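Local coordinates for protein putative cytochrome P450 154A1 (Streptomyces coelicolor, PDB 1ODO) that binds haem as a member of the cytochrome P450 superfamily and carries 4-phenyl-1H-imidazole in a pocket of this model, at residues 280-285 with 333-338. Numbering follows the deposited sequence.
Sequences EETLRH and DTFDAT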
loop_
_atom_site.group_PDB
_atom_site.type_symbol
_atom_site.label_atom_id
_atom_site.label_comp_id
_atom_site.label_asym_id
_atom_site.label_seq_id
_atom_site.Cartn_x
_atom_site.Cartn_y
_atom_site.Cartn_z
ATOM N N GLU A 280 1.697 -2.137 14.257
ATOM C CA GLU A 280 2.995 -2.603 13.784
ATOM C C GLU A 280 2.999 -4.104 13.527
ATOM O O GLU A 280 3.611 -4.567 12.570
ATOM C CB GLU A 280 4.104 -2.248 14.776
ATOM C CG GLU A 280 4.398 -0.756 14.824
ATOM C CD GLU A 280 4.576 -0.168 13.435
ATOM O OE1 GLU A 280 3.826 0.764 13.077
ATOM O OE2 GLU A 280 5.460 -0.646 12.696
ATOM N N GLU A 281 2.328 -4.871 14.379
ATOM C CA GLU A 281 2.295 -6.313 14.180
ATOM C C GLU A 281 1.402 -6.648 12.984
ATOM O O GLU A 281 1.623 -7.650 12.306
ATOM C CB GLU A 281 1.794 -7.034 15.436
ATOM C CG GLU A 281 1.674 -8.547 15.262
ATOM C CD GLU A 281 3.020 -9.256 15.108
ATOM O OE1 GLU A 281 4.031 -8.603 14.757
ATOM O OE2 GLU A 281 3.059 -10.483 15.332
ATOM N N THR A 282 0.388 -5.820 12.734
ATOM C CA THR A 282 -0.509 -6.060 11.604
ATOM C C THR A 282 0.295 -5.802 10.327
ATOM O O THR A 282 0.187 -6.533 9.341
ATOM C CB THR A 282 -1.741 -5.116 11.631
ATOM O OG1 THR A 282 -2.528 -5.382 12.803
ATOM C CG2 THR A 282 -2.612 -5.329 10.384
ATOM N N LEU A 283 1.116 -4.761 10.355
ATOM C CA LEU A 283 1.940 -4.415 9.199
ATOM C C LEU A 283 2.929 -5.543 8.899
ATOM O O LEU A 283 3.276 -5.796 7.747
ATOM C CB LEU A 283 2.690 -3.111 9.467
ATOM C CG LEU A 283 1.790 -1.873 9.467
ATOM C CD1 LEU A 283 2.537 -0.641 9.967
ATOM C CD2 LEU A 283 1.287 -1.654 8.055
ATOM N N ARG A 284 3.376 -6.231 9.941
ATOM C CA ARG A 284 4.322 -7.323 9.745
ATOM C C ARG A 284 3.621 -8.604 9.294
ATOM O O ARG A 284 4.004 -9.211 8.295
ATOM C CB ARG A 284 5.081 -7.621 11.044
ATOM C CG ARG A 284 6.159 -8.714 10.899
ATOM C CD ARG A 284 6.620 -9.239 12.262
ATOM N NE ARG A 284 5.576 -10.046 12.892
ATOM C CZ ARG A 284 5.270 -11.287 12.521
ATOM N NH1 ARG A 284 5.938 -11.869 11.533
ATOM N NH2 ARG A 284 4.277 -11.936 13.117
ATOM N N HIS A 285 2.593 -8.991 10.047
ATOM C CA HIS A 285 1.800 -10.198 9.800
ATOM C C HIS A 285 0.905 -10.204 8.556
ATOM O O HIS A 285 0.796 -11.225 7.867
ATOM C CB HIS A 285 0.969 -10.490 11.061
ATOM C CG HIS A 285 0.405 -11.876 11.122
ATOM N ND1 HIS A 285 -0.936 -12.142 10.944
ATOM C CD2 HIS A 285 0.998 -13.071 11.358
ATOM C CE1 HIS A 285 -1.146 -13.441 11.069
ATOM N NE2 HIS A 285 0.012 -14.027 11.321
ATOM N N ASP A 333 4.692 -16.800 11.806
ATOM C CA ASP A 333 3.324 -16.862 11.300
ATOM C C ASP A 333 2.245 -16.619 12.349
ATOM O O ASP A 333 1.059 -16.669 12.042
ATOM C CB ASP A 333 3.072 -18.200 10.596
ATOM C CG ASP A 333 3.940 -18.377 9.359
ATOM O OD1 ASP A 333 4.115 -17.395 8.609
ATOM O OD2 ASP A 333 4.437 -19.498 9.130
ATOM N N THR A 334 2.656 -16.350 13.581
ATOM C CA THR A 334 1.697 -16.099 14.651
ATOM C C THR A 334 1.633 -14.603 14.924
ATOM O O THR A 334 2.668 -13.938 14.989
ATOM C CB THR A 334 2.107 -16.806 15.964
ATOM O OG1 THR A 334 2.184 -18.219 15.752
ATOM C CG2 THR A 334 1.082 -16.526 17.061
ATOM N N PHE A 335 0.423 -14.072 15.070
ATOM C CA PHE A 335 0.255 -12.647 15.344
ATOM C C PHE A 335 0.488 -12.485 16.843
ATOM O O PHE A 335 -0.174 -13.134 17.651
ATOM C CB PHE A 335 -1.162 -12.185 14.984
ATOM C CG PHE A 335 -1.375 -10.699 15.135
ATOM C CD1 PHE A 335 -1.410 -9.871 14.016
ATOM C CD2 PHE A 335 -1.537 -10.130 16.398
ATOM C CE1 PHE A 335 -1.604 -8.493 14.147
ATOM C CE2 PHE A 335 -1.732 -8.751 16.545
ATOM C CZ PHE A 335 -1.765 -7.932 15.418
ATOM N N ASP A 336 1.439 -11.633 17.207
ATOM C CA ASP A 336 1.767 -11.387 18.606
ATOM C C ASP A 336 2.176 -9.926 18.770
ATOM O O ASP A 336 3.293 -9.547 18.438
ATOM C CB ASP A 336 2.905 -12.328 19.034
ATOM C CG ASP A 336 3.438 -12.027 20.429
ATOM O OD1 ASP A 336 2.761 -11.324 21.207
ATOM O OD2 ASP A 336 4.541 -12.512 20.749
ATOM N N ALA A 337 1.261 -9.106 19.284
ATOM C CA ALA A 337 1.536 -7.685 19.485
ATOM C C ALA A 337 2.527 -7.381 20.612
ATOM O O ALA A 337 2.932 -6.230 20.787
ATOM C CB ALA A 337 0.221 -6.927 19.719
ATOM N N THR A 338 2.921 -8.401 21.373
ATOM C CA THR A 338 3.867 -8.195 22.466
ATOM C C THR A 338 5.324 -8.336 22.009
ATOM O O THR A 338 6.240 -8.101 22.791
ATOM C CB THR A 338 3.643 -9.196 23.628
ATOM O OG1 THR A 338 4.108 -10.496 23.241
ATOM C CG2 THR A 338 2.166 -9.278 23.996
#
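E281 meets the 333-338 loop with its carboxylate and with the methylenes that carry it. OE2 accepts a hydrogen bond from the backbone N of D336 at 2.7 Å, nearly straight, on the anti side and tilted out of the carboxylate plane. From the opposite face of the carboxylate, R284 NH2 reaches the same OE2, while R284 NE bonds E281 OE1 at 2.8 Å. This side-on grip uses the guanidinium's two-nitrogen edge to restrain the carboxylate. R339, just beyond the loop segment, adds a further salt bridge to OE2, completing the Glu-Arg-Arg triad of P450s, in which E281 and R284 are the ExxR pair. The clustered positive charges probably favour ionised E281.

A second polar link comes from H285, whose NE2 donates to D333 O at 2.9 Å, with the acceptor near the ring plane but the donor well above the carbonyl plane.

Apolar packing centres on F335. E281 CG lies anti to the backbone N (chi1 177°), 3.3 Å from the F335 ring centroid, a CH-pi contact over the face; the bend at chi2 then turns the carboxylate toward D336 N. F335 CB in turn sits over the H285 ring, and the rings form an offset edge-to-face pair, planes 86° apart, the edge of F335 toward the face of H285. Phenylalanine suits the place because its face takes the E281 methylene while its edge meets H285.

The contact joins helix 275-285, where L283 touches the haem, to the loop before helix 357-374; F335 also packs on helices 247-260 and 262-270.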